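Local coordinates for protein 5-carboxymethyl-2-hydroxymuconate semialdehyde dehydrogenase (Thermus thermophilus, PDB 2D4E) that probably catalyses the NAD-dependent oxidation of 5-carboxymethyl-2-hydroxymuconate semialdehyde to the corresponding carboxylic acid, at residues A278-D283 against D291-Q296; Q296-N301 against P394-G399; L311-K316 against D320-V325; L357-A362 against H402-Q407; A439-R444 against L454-G459. One frame throughout, in Å; residues are numbered along the deposited sequence.

In the fold
Contacts 1, 2, 3 and 5 are buried and apolar, each packing helix, loop or both against the seven-stranded mixed sheet that forms the core of the catalytic domain in aldehyde dehydrogenases. Contacts 1, 3 and 5 use strands 277-280, 310-314 and 438-442, with the first strand lying between the other two and hydrogen-bonded to both; methyl groups do most of the work. Contact 2 employs the end of helix 286-298, whose middle serves contact 1, and sends an aromatic ring to strand 395-398. Contact 4 is the partly exposed exception, joining two helices through a tyrosine edge, a lysine chain and a backbone carbonyl; Phe397 links it to contact 2.

Contact 1: A278-D283 against D291-Q296; sequences ALVFAD and DAVVFQ
A single methyl group, CG1 of Val293, carries the helix side of this contact and meets two residues of strand 277-280. Ala278 presents its CB at 4.0 Å from Val293 CG1, and Val280 follows with CG2 at 4.1 Å from the same carbon. Alternate strand residues point to the same side, which is why Ala278 and Val280 share one partner while Leu279 faces away. The first torsion of Val293 (chi1 -54°) sets CG1 beside its own backbone N and aims it at the sheet, leaving CG2 between the N and the carbonyl carbon. Val280 has CG1 anti to the backbone N (chi1 -178°), which leaves CG2 for the helix. Strand 277-280 and helix 286-298 open a beta-alpha-beta unit completed by strand 310-314, whose Leu311 also packs on Val293. With no hydrogen bond between the segments, this patch probably owes its hold to dispersion and the exclusion of water from buried methyls, and so to fit rather than to directed bonds.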
# COMPACT_ATOMS: atom_id res chain seq x y z
N ALA C 278 26.91 -16.28 -9.64
CA ALA C 278 26.42 -17.31 -8.74
C ALA C 278 27.55 -17.45 -7.73
O ALA C 278 28.69 -17.74 -8.11
CB ALA C 278 26.20 -18.62 -9.48
N LEU C 279 27.27 -17.22 -6.45
CA LEU C 279 28.29 -17.35 -5.41
C LEU C 279 28.03 -18.61 -4.60
O LEU C 279 26.98 -18.76 -3.98
CB LEU C 279 28.29 -16.15 -4.45
CG LEU C 279 27.87 -14.73 -4.83
CD1 LEU C 279 28.38 -13.79 -3.75
CD2 LEU C 279 28.39 -14.33 -6.18
N VAL C 280 29.01 -19.51 -4.60
CA VAL C 280 28.86 -20.76 -3.86
C VAL C 280 29.83 -20.80 -2.70
O VAL C 280 31.05 -20.76 -2.89
CB VAL C 280 29.11 -21.97 -4.76
CG1 VAL C 280 28.90 -23.26 -3.97
CG2 VAL C 280 28.16 -21.93 -5.96
N PHE C 281 29.29 -20.86 -1.49
CA PHE C 281 30.10 -20.92 -0.28
C PHE C 281 30.28 -22.37 0.17
O PHE C 281 29.43 -23.23 -0.07
CB PHE C 281 29.45 -20.10 0.83
CG PHE C 281 29.56 -18.62 0.62
CD1 PHE C 281 30.64 -17.91 1.15
CD2 PHE C 281 28.60 -17.93 -0.12
CE1 PHE C 281 30.76 -16.53 0.93
CE2 PHE C 281 28.72 -16.56 -0.35
CZ PHE C 281 29.80 -15.86 0.18
N ALA C 282 31.40 -22.62 0.84
CA ALA C 282 31.73 -23.96 1.32
C ALA C 282 30.68 -24.59 2.23
O ALA C 282 30.62 -25.81 2.34
CB ALA C 282 33.08 -23.92 2.02
N ASP C 283 29.85 -23.77 2.87
CA ASP C 283 28.85 -24.29 3.80
C ASP C 283 27.47 -24.57 3.21
O ASP C 283 26.55 -24.94 3.93
CB ASP C 283 28.68 -23.31 4.97
CG ASP C 283 27.79 -22.13 4.61
OD1 ASP C 283 27.73 -21.77 3.41
OD2 ASP C 283 27.15 -21.56 5.52
N ASP C 291 23.57 -28.62 -9.06
CA ASP C 291 22.45 -28.73 -9.99
C ASP C 291 22.03 -27.35 -10.48
O ASP C 291 21.83 -27.15 -11.67
CB ASP C 291 21.25 -29.39 -9.31
CG ASP C 291 21.40 -30.89 -9.19
OD1 ASP C 291 20.59 -31.49 -8.46
OD2 ASP C 291 22.31 -31.46 -9.82
N ALA C 292 21.91 -26.42 -9.55
CA ALA C 292 21.49 -25.06 -9.87
C ALA C 292 22.41 -24.28 -10.81
O ALA C 292 21.94 -23.75 -11.82
CB ALA C 292 21.28 -24.27 -8.59
N VAL C 293 23.70 -24.21 -10.49
CA VAL C 293 24.62 -23.46 -11.35
C VAL C 293 24.78 -24.10 -12.72
O VAL C 293 24.91 -23.40 -13.72
CB VAL C 293 26.01 -23.26 -10.69
CG1 VAL C 293 25.85 -22.63 -9.30
CG2 VAL C 293 26.76 -24.59 -10.59
N VAL C 294 24.75 -25.43 -12.79
CA VAL C 294 24.88 -26.06 -14.09
C VAL C 294 23.66 -25.70 -14.94
O VAL C 294 23.79 -25.32 -16.11
CB VAL C 294 24.98 -27.60 -13.98
CG1 VAL C 294 24.91 -28.23 -15.37
CG2 VAL C 294 26.28 -27.98 -13.28
N PHE C 295 22.48 -25.79 -14.35
CA PHE C 295 21.26 -25.47 -15.07
C PHE C 295 21.15 -23.99 -15.42
O PHE C 295 20.79 -23.64 -16.53
CB PHE C 295 20.03 -25.87 -14.23
CG PHE C 295 18.74 -25.23 -14.70
CD1 PHE C 295 18.38 -23.96 -14.27
CD2 PHE C 295 17.90 -25.90 -15.59
CE1 PHE C 295 17.20 -23.36 -14.72
CE2 PHE C 295 16.73 -25.30 -16.05
CZ PHE C 295 16.38 -24.04 -15.62
N GLN C 296 21.47 -23.13 -14.46
CA GLN C 296 21.35 -21.68 -14.65
C GLN C 296 22.24 -21.07 -15.75
O GLN C 296 21.97 -19.96 -16.21
CB GLN C 296 21.59 -20.96 -13.32
CG GLN C 296 20.90 -19.60 -13.25
CD GLN C 296 19.41 -19.68 -13.55
OE1 GLN C 296 18.67 -20.37 -12.86
NE2 GLN C 296 18.98 -18.99 -14.60

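Contact 2: Q296-N301 against P394-G399; sequences QIFSFN and PTVFVG
The backbones of these segments come closest at Phe298 and Pro394, whose CA atoms lie 6.8 Å apart. Helix 286-298 reaches Phe298, and Ser299 is the first residue to leave helical torsions, while Pro394 stands immediately before strand 395-398. No hydrogen bond joins the two, and the span is bridged by the Phe298 ring. Its chi1 of -61° sets CG anti to the carbonyl carbon and sends the ring to the strand. Pro394 lays CB over one face, 4.2 Å from the centroid of the Phe298 ring and 23° off the normal, a CH-pi contact displaced toward the rim. Ile297 closes the opposite face with CG2, 3.6 Å above the plane and over its centre. In the fold, helix 286-298 covers the mixed sheet of the catalytic domain, and strand 395-398 is next to the last strand on one side of that sheet. At the ring's edge, Phe298 CZ meets Val396 CG2 at 3.8 Å, the side chains crossing at about a right angle. Thr395 O lies in the ring plane, 3.8 Å from Phe298 CE2. Cutting this residue back to an alanine would probably open a gap between Pro394 CB and Ile297 CG2 and strip Val396 of its apolar partner on the helix. Phe513 of a second subunit also packs on Phe298.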
# COMPACT_ATOMS: atom_id res chain seq x y z
N GLN C 296 21.47 -23.13 -14.46
CA GLN C 296 21.35 -21.68 -14.65
C GLN C 296 22.24 -21.07 -15.75
O GLN C 296 21.97 -19.96 -16.21
CB GLN C 296 21.59 -20.96 -13.32
CG GLN C 296 20.90 -19.60 -13.25
CD GLN C 296 19.41 -19.68 -13.55
OE1 GLN C 296 18.67 -20.37 -12.86
NE2 GLN C 296 18.98 -18.99 -14.60
N ILE C 297 23.28 -21.78 -16.17
CA ILE C 297 24.12 -21.24 -17.24
C ILE C 297 23.92 -21.99 -18.55
O ILE C 297 23.89 -21.39 -19.62
CB ILE C 297 25.64 -21.25 -16.87
CG1 ILE C 297 26.46 -20.72 -18.05
CG2 ILE C 297 26.11 -22.65 -16.56
CD1 ILE C 297 26.02 -19.36 -18.58
N PHE C 298 23.75 -23.31 -18.48
CA PHE C 298 23.60 -24.10 -19.69
C PHE C 298 22.19 -24.32 -20.24
O PHE C 298 22.04 -24.64 -21.42
CB PHE C 298 24.33 -25.44 -19.52
CG PHE C 298 25.81 -25.29 -19.26
CD1 PHE C 298 26.40 -25.89 -18.16
CD2 PHE C 298 26.59 -24.51 -20.11
CE1 PHE C 298 27.77 -25.71 -17.89
CE2 PHE C 298 27.95 -24.31 -19.85
CZ PHE C 298 28.54 -24.91 -18.74
N SER C 299 21.17 -24.14 -19.42
CA SER C 299 19.80 -24.31 -19.92
C SER C 299 19.52 -23.20 -20.94
O SER C 299 20.23 -22.19 -20.98
CB SER C 299 18.79 -24.21 -18.77
OG SER C 299 18.75 -22.90 -18.25
N PHE C 300 18.49 -23.40 -21.76
CA PHE C 300 18.11 -22.43 -22.79
C PHE C 300 19.30 -22.11 -23.71
O PHE C 300 19.46 -20.97 -24.18
CB PHE C 300 17.57 -21.16 -22.12
CG PHE C 300 16.41 -20.53 -22.86
CD1 PHE C 300 16.61 -19.47 -23.74
CD2 PHE C 300 15.12 -21.03 -22.70
CE1 PHE C 300 15.54 -18.91 -24.45
CE2 PHE C 300 14.04 -20.48 -23.41
CZ PHE C 300 14.25 -19.42 -24.28
N ASN C 301 20.12 -23.13 -23.97
CA ASN C 301 21.30 -23.03 -24.82
C ASN C 301 22.20 -21.87 -24.42
O ASN C 301 22.90 -21.32 -25.27
CB ASN C 301 20.91 -22.86 -26.30
CG ASN C 301 19.99 -23.96 -26.80
OD1 ASN C 301 19.89 -25.02 -26.19
ND2 ASN C 301 19.33 -23.71 -27.93
N PRO C 394 29.04 -26.99 -24.61
CA PRO C 394 28.97 -26.24 -23.35
C PRO C 394 30.43 -25.98 -22.97
O PRO C 394 31.26 -26.88 -23.01
CB PRO C 394 28.27 -27.23 -22.43
CG PRO C 394 27.26 -27.85 -23.37
CD PRO C 394 28.09 -28.12 -24.62
N THR C 395 30.73 -24.74 -22.60
CA THR C 395 32.09 -24.32 -22.29
C THR C 395 32.32 -23.78 -20.88
O THR C 395 31.51 -23.02 -20.36
CB THR C 395 32.53 -23.24 -23.32
OG1 THR C 395 32.35 -23.77 -24.64
CG2 THR C 395 33.99 -22.83 -23.12
N VAL C 396 33.44 -24.17 -20.27
CA VAL C 396 33.80 -23.73 -18.93
C VAL C 396 35.25 -23.26 -18.88
O VAL C 396 36.16 -23.98 -19.30
CB VAL C 396 33.65 -24.86 -17.87
CG1 VAL C 396 34.04 -24.32 -16.49
CG2 VAL C 396 32.24 -25.39 -17.84
N PHE C 397 35.45 -22.06 -18.35
CA PHE C 397 36.78 -21.46 -18.19
C PHE C 397 37.01 -21.20 -16.71
O PHE C 397 36.07 -21.10 -15.93
CB PHE C 397 36.87 -20.08 -18.85
CG PHE C 397 37.14 -20.09 -20.32
CD1 PHE C 397 36.11 -19.84 -21.22
CD2 PHE C 397 38.44 -20.25 -20.80
CE1 PHE C 397 36.36 -19.74 -22.59
CE2 PHE C 397 38.71 -20.15 -22.17
CZ PHE C 397 37.67 -19.89 -23.07
N VAL C 398 38.28 -21.09 -16.34
CA VAL C 398 38.64 -20.72 -14.98
C VAL C 398 39.39 -19.43 -15.27
O VAL C 398 40.34 -19.43 -16.05
CB VAL C 398 39.59 -21.72 -14.30
CG1 VAL C 398 40.21 -21.07 -13.07
CG2 VAL C 398 38.83 -22.96 -13.89
N GLY C 399 38.95 -18.33 -14.68
CA GLY C 399 39.62 -17.07 -14.94
C GLY C 399 39.56 -16.07 -13.80
O GLY C 399 39.43 -16.44 -12.63

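Contact 3: L311-K316 against D320-V325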
# COMPACT_ATOMS: atom_id res chain seq x y z
N LEU C 311 30.71 -17.79 -12.19
CA LEU C 311 30.58 -18.68 -11.04
C LEU C 311 31.68 -18.36 -10.03
O LEU C 311 32.86 -18.64 -10.28
CB LEU C 311 30.71 -20.14 -11.50
CG LEU C 311 30.79 -21.18 -10.38
CD1 LEU C 311 29.54 -21.08 -9.51
CD2 LEU C 311 30.93 -22.58 -10.97
N LEU C 312 31.30 -17.77 -8.90
CA LEU C 312 32.26 -17.43 -7.86
C LEU C 312 32.21 -18.51 -6.80
O LEU C 312 31.19 -18.72 -6.16
CB LEU C 312 31.90 -16.07 -7.25
CG LEU C 312 32.24 -14.87 -8.15
CD1 LEU C 312 31.42 -13.64 -7.76
CD2 LEU C 312 33.73 -14.60 -8.03
N VAL C 313 33.33 -19.20 -6.61
CA VAL C 313 33.40 -20.29 -5.65
C VAL C 313 34.48 -20.05 -4.60
O VAL C 313 35.61 -19.69 -4.92
CB VAL C 313 33.69 -21.63 -6.37
CG1 VAL C 313 33.64 -22.78 -5.38
CG2 VAL C 313 32.68 -21.83 -7.50
N GLU C 314 34.11 -20.25 -3.33
CA GLU C 314 35.05 -20.06 -2.24
C GLU C 314 36.26 -20.96 -2.50
O GLU C 314 36.11 -22.13 -2.85
CB GLU C 314 34.39 -20.41 -0.91
CG GLU C 314 35.14 -19.94 0.32
CD GLU C 314 34.33 -20.09 1.60
OE1 GLU C 314 33.16 -20.54 1.53
OE2 GLU C 314 34.87 -19.75 2.68
N GLU C 315 37.46 -20.40 -2.33
CA GLU C 315 38.71 -21.11 -2.58
C GLU C 315 38.85 -22.53 -2.05
O GLU C 315 39.25 -23.42 -2.80
CB GLU C 315 39.89 -20.27 -2.08
CG GLU C 315 40.08 -18.97 -2.85
CD GLU C 315 41.28 -18.17 -2.38
OE1 GLU C 315 41.52 -17.08 -2.94
OE2 GLU C 315 41.99 -18.63 -1.45
N LYS C 316 38.53 -22.74 -0.78
CA LYS C 316 38.68 -24.05 -0.16
C LYS C 316 37.92 -25.19 -0.84
O LYS C 316 38.18 -26.36 -0.56
CB LYS C 316 38.30 -24.00 1.33
CG LYS C 316 36.82 -23.76 1.59
CD LYS C 316 36.49 -23.79 3.09
CE LYS C 316 37.08 -22.59 3.82
NZ LYS C 316 36.67 -22.56 5.26
N ASP C 320 37.39 -28.91 -6.18
CA ASP C 320 36.41 -29.98 -6.20
C ASP C 320 35.08 -29.59 -6.85
O ASP C 320 34.58 -30.31 -7.72
CB ASP C 320 36.13 -30.47 -4.78
CG ASP C 320 35.25 -31.71 -4.77
OD1 ASP C 320 35.78 -32.82 -5.00
OD2 ASP C 320 34.03 -31.57 -4.54
N PHE C 321 34.51 -28.46 -6.43
CA PHE C 321 33.22 -28.03 -6.97
C PHE C 321 33.29 -27.72 -8.46
O PHE C 321 32.47 -28.21 -9.23
CB PHE C 321 32.71 -26.79 -6.22
CG PHE C 321 31.30 -26.42 -6.57
CD1 PHE C 321 30.22 -27.13 -6.04
CD2 PHE C 321 31.04 -25.38 -7.47
CE1 PHE C 321 28.91 -26.81 -6.40
CE2 PHE C 321 29.73 -25.05 -7.84
CZ PHE C 321 28.66 -25.77 -7.30
N VAL C 322 34.26 -26.91 -8.85
CA VAL C 322 34.41 -26.55 -10.25
C VAL C 322 34.68 -27.80 -11.08
O VAL C 322 34.22 -27.92 -12.21
CB VAL C 322 35.54 -25.54 -10.45
CG1 VAL C 322 35.78 -25.28 -11.94
CG2 VAL C 322 35.17 -24.24 -9.75
N GLY C 323 35.43 -28.74 -10.50
CA GLY C 323 35.71 -29.98 -11.18
C GLY C 323 34.40 -30.69 -11.46
O GLY C 323 34.21 -31.28 -12.53
N LYS C 324 33.48 -30.64 -10.50
CA LYS C 324 32.18 -31.28 -10.68
C LYS C 324 31.32 -30.55 -11.70
O LYS C 324 30.51 -31.17 -12.39
CB LYS C 324 31.46 -31.39 -9.33
CG LYS C 324 31.99 -32.54 -8.50
CD LYS C 324 31.53 -32.49 -7.06
CE LYS C 324 32.21 -33.58 -6.27
NZ LYS C 324 32.03 -33.39 -4.81
N VAL C 325 31.50 -29.24 -11.82
CA VAL C 325 30.73 -28.47 -12.79
C VAL C 325 31.19 -28.90 -14.18
O VAL C 325 30.38 -29.10 -15.09
CB VAL C 325 30.97 -26.94 -12.62
CG1 VAL C 325 30.37 -26.19 -13.81
CG2 VAL C 325 30.32 -26.46 -11.32
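Leu311 and Val313, two bumps on one side of strand 310-314, fit against the inner face of the helix that follows. Leu311 ends in CD2, which enters the hollow between Phe321 and Val325, one helical turn apart. It meets Val325 CG2 tip to tip at 3.9 Å and touches the Phe321 ring near its plane, CD2 to CE2 being 4.2 Å. Val313 pushes CG2 into the adjoining notch between Phe321 and Val322, 3.9 Å from Phe321 CD2 and 4.1 Å from Val322 CG2. The Phe321 ring is thus the ridge dividing the two hollows, brought toward the strand because CG stands anti to the backbone N (chi1 -171°). This is the strand-turn-helix step of an alpha/beta layer: helix 320-325 runs at 144° to strand 311-314, their axes 9.5 Å apart at closest approach. Neighbouring strand 277-280 adds Val280 against Phe321, and helix 286-298 adds Leu290 and Val293. On the solvent side of the helix, Lys324 NZ pairs with the syn lone pair of Asp320 OD2 at 2.7 Å.

Contact 4: L357-A362 against H402-Q407; sequences LGYVEA and HMKIAQ
This is a partly buried helix-to-helix packing in which Tyr359 and Ala362, on helix 350-365, meet Lys404 and Ile405 at the start of the short helix 404-407, with no hydrogen bond between the segments. The closest approach involves the backbone: Ile405 CG2 lies 3.3 Å from Tyr359 O. Ile405 holds CG1 between its own N and carbonyl carbon (chi1 58°), which leaves CG2 beside the N and facing helix 350-365. The lysine contributes its aliphatic stem. Lys404 CG comes to the edge of the Tyr359 ring, 4.4 Å from CE2, and CD rests 4.2 Å from Ala362 CB before the chain bends at chi3 (-64°) and chi4 and carries the amine off. The charged end therefore takes no part in the packing; the amine has a long, weak ion pair with Glu408, whose other carboxylate oxygen is hydrogen-bonded to Tyr359 OH. Glu366 accepts the backbone N-H groups of both Lys404 and Ile405, so the carboxylate of the residue following helix 350-365 ties it to the start of helix 404-407. Strand 395-398 flanks both helices; its Phe397 packs on Val360 and Ile405 and joins the pair to the mixed sheet.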
# COMPACT_ATOMS: atom_id res chain seq x y z
N LEU C 357 32.06 -17.49 -30.26
CA LEU C 357 33.38 -18.10 -30.44
C LEU C 357 34.46 -17.04 -30.34
O LEU C 357 35.59 -17.32 -29.96
CB LEU C 357 33.47 -18.81 -31.79
CG LEU C 357 32.87 -20.22 -31.83
CD1 LEU C 357 32.91 -20.76 -33.26
CD2 LEU C 357 33.65 -21.13 -30.89
N GLY C 358 34.11 -15.81 -30.71
CA GLY C 358 35.06 -14.73 -30.63
C GLY C 358 35.44 -14.47 -29.19
O GLY C 358 36.60 -14.16 -28.88
N TYR C 359 34.46 -14.59 -28.29
CA TYR C 359 34.70 -14.39 -26.87
C TYR C 359 35.49 -15.57 -26.32
O TYR C 359 36.37 -15.41 -25.48
CB TYR C 359 33.38 -14.23 -26.11
CG TYR C 359 32.83 -12.82 -26.14
CD1 TYR C 359 31.63 -12.53 -26.79
CD2 TYR C 359 33.50 -11.77 -25.51
CE1 TYR C 359 31.11 -11.24 -26.80
CE2 TYR C 359 32.99 -10.47 -25.52
CZ TYR C 359 31.80 -10.22 -26.17
OH TYR C 359 31.29 -8.94 -26.17
N VAL C 360 35.19 -16.77 -26.81
CA VAL C 360 35.93 -17.94 -26.36
C VAL C 360 37.40 -17.70 -26.70
O VAL C 360 38.29 -17.93 -25.88
CB VAL C 360 35.43 -19.22 -27.06
CG1 VAL C 360 36.34 -20.40 -26.71
CG2 VAL C 360 34.01 -19.53 -26.62
N GLU C 361 37.67 -17.21 -27.91
CA GLU C 361 39.05 -16.94 -28.31
C GLU C 361 39.65 -15.84 -27.43
O GLU C 361 40.79 -15.94 -27.00
CB GLU C 361 39.11 -16.55 -29.79
CG GLU C 361 38.94 -17.74 -30.72
CD GLU C 361 40.07 -18.76 -30.57
OE1 GLU C 361 39.78 -19.97 -30.45
OE2 GLU C 361 41.25 -18.34 -30.56
N ALA C 362 38.87 -14.79 -27.15
CA ALA C 362 39.35 -13.71 -26.30
C ALA C 362 39.79 -14.28 -24.95
O ALA C 362 40.84 -13.90 -24.42
CB ALA C 362 38.26 -12.66 -26.09
N HIS C 402 38.38 -9.63 -13.81
CA HIS C 402 38.75 -8.47 -14.63
C HIS C 402 38.87 -8.85 -16.11
O HIS C 402 38.99 -7.98 -16.98
CB HIS C 402 40.10 -7.91 -14.16
CG HIS C 402 41.26 -8.79 -14.48
ND1 HIS C 402 41.75 -8.95 -15.76
CD2 HIS C 402 42.00 -9.61 -13.70
CE1 HIS C 402 42.73 -9.83 -15.76
NE2 HIS C 402 42.90 -10.25 -14.52
N MET C 403 38.85 -10.15 -16.39
CA MET C 403 38.95 -10.61 -17.77
C MET C 403 37.74 -10.20 -18.60
O MET C 403 36.65 -9.99 -18.07
CB MET C 403 39.10 -12.13 -17.81
CG MET C 403 40.44 -12.61 -17.29
SD MET C 403 40.57 -14.40 -17.35
CE MET C 403 42.33 -14.62 -16.97
N LYS C 404 37.96 -10.07 -19.90
CA LYS C 404 36.91 -9.68 -20.82
C LYS C 404 35.75 -10.69 -20.82
O LYS C 404 34.59 -10.30 -20.89
CB LYS C 404 37.49 -9.54 -22.23
CG LYS C 404 36.52 -8.98 -23.26
CD LYS C 404 37.16 -8.91 -24.65
CE LYS C 404 38.33 -7.94 -24.70
NZ LYS C 404 37.89 -6.52 -24.57
N ILE C 405 36.06 -11.98 -20.73
CA ILE C 405 35.00 -12.99 -20.72
C ILE C 405 34.21 -12.96 -19.43
O ILE C 405 33.14 -13.57 -19.33
CB ILE C 405 35.54 -14.43 -20.93
CG1 ILE C 405 36.56 -14.79 -19.85
CG2 ILE C 405 36.14 -14.56 -22.32
CD1 ILE C 405 36.94 -16.26 -19.85
N ALA C 406 34.73 -12.25 -18.43
CA ALA C 406 34.04 -12.14 -17.16
C ALA C 406 33.24 -10.83 -17.12
O ALA C 406 32.20 -10.75 -16.48
CB ALA C 406 35.05 -12.16 -16.01
N GLN C 407 33.74 -9.83 -17.83
CA GLN C 407 33.11 -8.51 -17.86
C GLN C 407 32.04 -8.31 -18.93
O GLN C 407 31.12 -7.52 -18.75
CB GLN C 407 34.18 -7.43 -18.04
CG GLN C 407 35.09 -7.22 -16.83
CD GLN C 407 34.34 -6.66 -15.64
OE1 GLN C 407 33.63 -5.65 -15.76
NE2 GLN C 407 34.49 -7.30 -14.49

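Contact 5: A439-R444 against L454-G459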
# COMPACT_ATOMS: atom_id res chain seq x y z
N ALA C 439 21.42 -12.31 -9.38
CA ALA C 439 22.53 -12.82 -8.59
C ALA C 439 21.99 -14.05 -7.87
O ALA C 439 20.81 -14.10 -7.53
CB ALA C 439 23.00 -11.77 -7.59
N TYR C 440 22.85 -15.04 -7.66
CA TYR C 440 22.46 -16.28 -6.98
C TYR C 440 23.44 -16.57 -5.84
O TYR C 440 24.66 -16.60 -6.04
CB TYR C 440 22.45 -17.44 -7.98
CG TYR C 440 21.61 -17.16 -9.21
CD1 TYR C 440 22.11 -16.37 -10.24
CD2 TYR C 440 20.31 -17.64 -9.31
CE1 TYR C 440 21.33 -16.06 -11.35
CE2 TYR C 440 19.51 -17.34 -10.42
CZ TYR C 440 20.02 -16.55 -11.43
OH TYR C 440 19.24 -16.24 -12.53
N VAL C 441 22.91 -16.80 -4.65
CA VAL C 441 23.75 -17.06 -3.50
C VAL C 441 23.46 -18.41 -2.87
O VAL C 441 22.33 -18.72 -2.52
CB VAL C 441 23.55 -15.98 -2.43
CG1 VAL C 441 24.55 -16.17 -1.30
CG2 VAL C 441 23.69 -14.59 -3.06
N PHE C 442 24.51 -19.21 -2.73
CA PHE C 442 24.39 -20.53 -2.14
C PHE C 442 25.22 -20.61 -0.86
O PHE C 442 26.45 -20.66 -0.89
CB PHE C 442 24.82 -21.59 -3.15
CG PHE C 442 24.00 -21.59 -4.41
CD1 PHE C 442 24.32 -20.74 -5.47
CD2 PHE C 442 22.87 -22.40 -4.52
CE1 PHE C 442 23.52 -20.71 -6.62
CE2 PHE C 442 22.07 -22.37 -5.67
CZ PHE C 442 22.40 -21.52 -6.72
N THR C 443 24.52 -20.60 0.26
CA THR C 443 25.13 -20.67 1.59
C THR C 443 23.99 -21.04 2.54
O THR C 443 22.84 -20.68 2.29
CB THR C 443 25.73 -19.31 2.01
OG1 THR C 443 26.47 -19.47 3.22
CG2 THR C 443 24.61 -18.27 2.23
N ARG C 444 24.31 -21.75 3.62
CA ARG C 444 23.28 -22.13 4.58
C ARG C 444 23.18 -21.12 5.71
O ARG C 444 22.20 -21.11 6.45
CB ARG C 444 23.56 -23.52 5.17
CG ARG C 444 23.26 -24.71 4.26
CD ARG C 444 23.26 -25.98 5.11
NE ARG C 444 22.95 -27.21 4.38
CZ ARG C 444 23.84 -27.98 3.77
NH1 ARG C 444 25.13 -27.65 3.79
NH2 ARG C 444 23.46 -29.10 3.17
N LEU C 454 21.13 -8.12 0.47
CA LEU C 454 21.01 -6.66 0.55
C LEU C 454 22.15 -5.91 -0.14
O LEU C 454 21.94 -4.83 -0.68
CB LEU C 454 20.93 -6.22 2.01
CG LEU C 454 20.73 -4.72 2.23
CD1 LEU C 454 19.32 -4.34 1.78
CD2 LEU C 454 20.93 -4.35 3.69
N GLU C 455 23.35 -6.47 -0.11
CA GLU C 455 24.52 -5.83 -0.71
C GLU C 455 24.75 -6.07 -2.21
O GLU C 455 25.43 -5.28 -2.86
CB GLU C 455 25.79 -6.24 0.05
CG GLU C 455 25.84 -5.76 1.49
CD GLU C 455 25.96 -4.25 1.60
OE1 GLU C 455 26.90 -3.68 1.00
OE2 GLU C 455 25.12 -3.62 2.28
N LEU C 456 24.21 -7.16 -2.75
CA LEU C 456 24.39 -7.46 -4.17
C LEU C 456 23.60 -6.50 -5.06
O LEU C 456 22.39 -6.36 -4.92
CB LEU C 456 23.97 -8.91 -4.45
CG LEU C 456 24.91 -9.99 -3.89
CD1 LEU C 456 24.20 -11.34 -3.89
CD2 LEU C 456 26.18 -10.06 -4.72
N GLU C 457 24.31 -5.84 -5.97
CA GLU C 457 23.68 -4.88 -6.87
C GLU C 457 23.03 -5.62 -8.03
O GLU C 457 23.65 -5.90 -9.06
CB GLU C 457 24.72 -3.86 -7.35
CG GLU C 457 25.54 -3.31 -6.18
CD GLU C 457 26.69 -2.42 -6.60
OE1 GLU C 457 27.36 -2.73 -7.61
OE2 GLU C 457 26.95 -1.42 -5.91
N ALA C 458 21.76 -5.94 -7.83
CA ALA C 458 20.98 -6.66 -8.82
C ALA C 458 19.51 -6.41 -8.55
O ALA C 458 19.12 -6.11 -7.42
CB ALA C 458 21.29 -8.15 -8.71
N GLY C 459 18.69 -6.53 -9.58
CA GLY C 459 17.27 -6.34 -9.39
C GLY C 459 16.67 -7.56 -8.71
O GLY C 459 15.68 -7.45 -7.99
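No ring enters the place where Ala439 and Val441 meet Leu456 and Ala458; the flat groups of strand 438-442 leave from its other side. The ring of Tyr440 meets that of Tyr462 with the planes about 15° apart, and its hydroxyl is hydrogen-bonded to Thr306 O and Asn467 ND2. Phe442 likewise turns its ring to helix 286-298, where Ala289, Ala292 and Val293 touch it. The contact itself is made of aliphatic groups. Leu456, the first residue to leave the helix, has CG anti to the carbonyl carbon (chi1 -71°) and sends CD1 toward the strand. That methyl comes 3.9 Å from Ala439 CB and only 3.4 Å from Val441 CG2, closer than carbons usually pack. Beside it, Ala458 CB faces Ala439 CB at 4.2 Å; the CA atoms of Ala439 and Ala458, 6.4 Å apart, are the closest pair. Helix 446-455 is the crossover of a beta-alpha-beta unit that begins with strand 438-442 and returns in strand 460-463, and the chain of 456-459 is the return link. Leu427 and Ala430 of helix 423-431 also touch Leu456. The small alanines on both sides probably let this link run close over the strand, and Leu456 fills the space between strand and helix 423-431 with an apolar side chain, while polar Glu457 points away and pairs with Lys479.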